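Local coordinates for protein 5-oxoprolinase subunit C (Escherichia coli, PDB 5DUD) that catalyses, as one subunit of 5-oxoprolinase, the cleavage of 5-oxoproline to L-glutamate coupled to the hydrolysis of ATP to ADP and phosphate, at residues A31-M34 with P35-R38. Numbering follows the deposited sequence.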
ATOM      1  N   ALA A  31      -4.342  -4.032  -8.946  1.00 27.02           N
ATOM      2  CA  ALA A  31      -3.463  -4.932  -9.694  1.00 26.12           C
ATOM      3  C   ALA A  31      -2.006  -4.475  -9.658  1.00 28.04           C
ATOM      4  O   ALA A  31      -1.725  -3.283  -9.776  1.00 27.30           O
ATOM      5  CB  ALA A  31      -3.924  -5.051 -11.142  1.00 27.05           C
ATOM      6  N   LEU A  32      -1.096  -5.429  -9.442  1.00 23.57           N
ATOM      7  CA  LEU A  32       0.351  -5.184  -9.444  1.00 22.82           C
ATOM      8  C   LEU A  32       0.759  -4.745 -10.857  1.00 25.45           C
ATOM      9  O   LEU A  32       1.446  -3.737 -11.020  1.00 25.12           O
ATOM     10  CB  LEU A  32       1.121  -6.447  -8.994  1.00 23.00           C
ATOM     11  CG  LEU A  32       1.683  -6.453  -7.562  1.00 27.55           C
ATOM     12  CD1 LEU A  32       0.673  -5.936  -6.550  1.00 27.53           C
ATOM     13  CD2 LEU A  32       2.142  -7.843  -7.172  1.00 30.61           C
ATOM     14  N   ASP A  33       0.251  -5.459 -11.872  1.00 21.39           N
ATOM     15  CA  ASP A  33       0.423  -5.116 -13.279  1.00 21.19           C
ATOM     16  C   ASP A  33      -0.835  -4.343 -13.690  1.00 24.81           C
ATOM     17  O   ASP A  33      -1.771  -4.915 -14.247  1.00 24.35           O
ATOM     18  CB  ASP A  33       0.647  -6.389 -14.122  1.00 23.30           C
ATOM     19  CG  ASP A  33       1.213  -6.147 -15.508  1.00 32.95           C
ATOM     20  OD1 ASP A  33       0.684  -5.270 -16.222  1.00 33.06           O
ATOM     21  OD2 ASP A  33       2.145  -6.879 -15.902  1.00 39.24           O
ATOM     22  N   MET A  34      -0.877  -3.044 -13.352  1.00 21.42           N
ATOM     23  CA  MET A  34      -2.029  -2.197 -13.676  1.00 21.35           C
ATOM     24  C   MET A  34      -2.306  -2.171 -15.184  1.00 25.44           C
ATOM     25  O   MET A  34      -3.470  -2.307 -15.545  1.00 25.49           O
ATOM     26  CB  MET A  34      -1.860  -0.757 -13.139  1.00 23.60           C
ATOM     27  CG  MET A  34      -2.339  -0.549 -11.707  1.00 27.16           C
ATOM     28  SD  MET A  34      -4.062  -1.014 -11.364  1.00 31.59           S
ATOM     29  CE  MET A  34      -4.865  -0.269 -12.728  1.00 28.62           C
ATOM     30  N   PRO A  35      -1.286  -2.056 -16.070  1.00 21.82           N
ATOM     31  CA  PRO A  35      -1.545  -2.073 -17.523  1.00 21.94           C
ATOM     32  C   PRO A  35      -2.193  -3.363 -18.036  1.00 25.57           C
ATOM     33  O   PRO A  35      -2.939  -3.295 -19.007  1.00 25.58           O
ATOM     34  CB  PRO A  35      -0.145  -1.906 -18.126  1.00 23.77           C
ATOM     35  CG  PRO A  35       0.638  -1.225 -17.076  1.00 27.86           C
ATOM     36  CD  PRO A  35       0.148  -1.840 -15.804  1.00 23.12           C
ATOM     37  N   ALA A  36      -1.931  -4.524 -17.396  1.00 21.95           N
ATOM     38  CA  ALA A  36      -2.532  -5.798 -17.814  1.00 22.10           C
ATOM     39  C   ALA A  36      -4.045  -5.831 -17.531  1.00 26.62           C
ATOM     40  O   ALA A  36      -4.814  -6.165 -18.430  1.00 26.99           O
ATOM     41  CB  ALA A  36      -1.853  -6.967 -17.130  1.00 22.66           C
ATOM     42  N   LEU A  37      -4.472  -5.471 -16.309  1.00 22.87           N
ATOM     43  CA  LEU A  37      -5.888  -5.409 -15.917  1.00 23.07           C
ATOM     44  C   LEU A  37      -6.667  -4.361 -16.746  1.00 27.47           C
ATOM     45  O   LEU A  37      -7.814  -4.613 -17.132  1.00 27.67           O
ATOM     46  CB  LEU A  37      -5.972  -5.068 -14.411  1.00 22.85           C
ATOM     47  CG  LEU A  37      -7.375  -4.907 -13.818  1.00 27.95           C
ATOM     48  CD1 LEU A  37      -7.498  -5.597 -12.480  1.00 28.10           C
ATOM     49  CD2 LEU A  37      -7.740  -3.436 -13.634  1.00 30.55           C
ATOM     50  N   ARG A  38      -6.048  -3.187 -17.002  1.00 24.09           N
ATOM     51  CA  ARG A  38      -6.684  -2.108 -17.770  1.00 24.60           C
ATOM     52  C   ARG A  38      -6.986  -2.545 -19.198  1.00 29.30           C
ATOM     53  O   ARG A  38      -8.107  -2.337 -19.649  1.00 29.68           O
ATOM     54  CB  ARG A  38      -5.842  -0.818 -17.769  1.00 24.51           C
ATOM     55  CG  ARG A  38      -5.957  -0.064 -16.450  1.00 33.29           C
ATOM     56  CD  ARG A  38      -5.128   1.194 -16.386  1.00 42.52           C
ATOM     57  NE  ARG A  38      -5.349   1.893 -15.119  1.00 51.83           N
ATOM     58  CZ  ARG A  38      -4.689   2.971 -14.706  1.00 66.46           C
ATOM     59  NH1 ARG A  38      -3.738   3.508 -15.469  1.00 56.18           N
ATOM     60  NH2 ARG A  38      -4.968   3.522 -13.534  1.00 52.16           N
TER
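Asp33 and Met34 start helix 34-44 with their backbone carbonyls: Arg38 N donates to Met34 O at 3.1 Å, while Ala36 N and Leu37 N reach Asp33 O by weak bonds. Asp33 is the N-cap. Its CG lies anti to the backbone N (chi1 -164°), which brings OD1 back over the first turn. There OD1 accepts from Ala36 N at 3.0 Å. The bond is bent, and the donor meets the anti side of the carboxylate, 33° out of its plane. The other oxygen, OD2, is held by Gln271 and Trp170, so both carboxylate oxygens of this buried side chain have partners. An asparagine here would probably leave either Ala36 N or both Gln271 and Trp170 without a side-chain acceptor, and would take away a negative charge that is likely to favour the helix N-terminus. Met34 folds at chi2 and chi3, and its CE lies against Arg38 NE. The methyl meets the guanidinium obliquely. Arg38 is extended from CG to NE and crosses the methionine chain. Ala31 CB rests 3.9 Å from Leu37 CD1, packing the incoming loop on the helix. Pro35, at the second helix position, lacks an N-H, which costs no helix bond in the first turn, and packs against Tyr267 and Phe299 of two other helices. This is a classic aspartate N-cap with proline in the first turn, within the carboxyltransferase domain of the PxpC family.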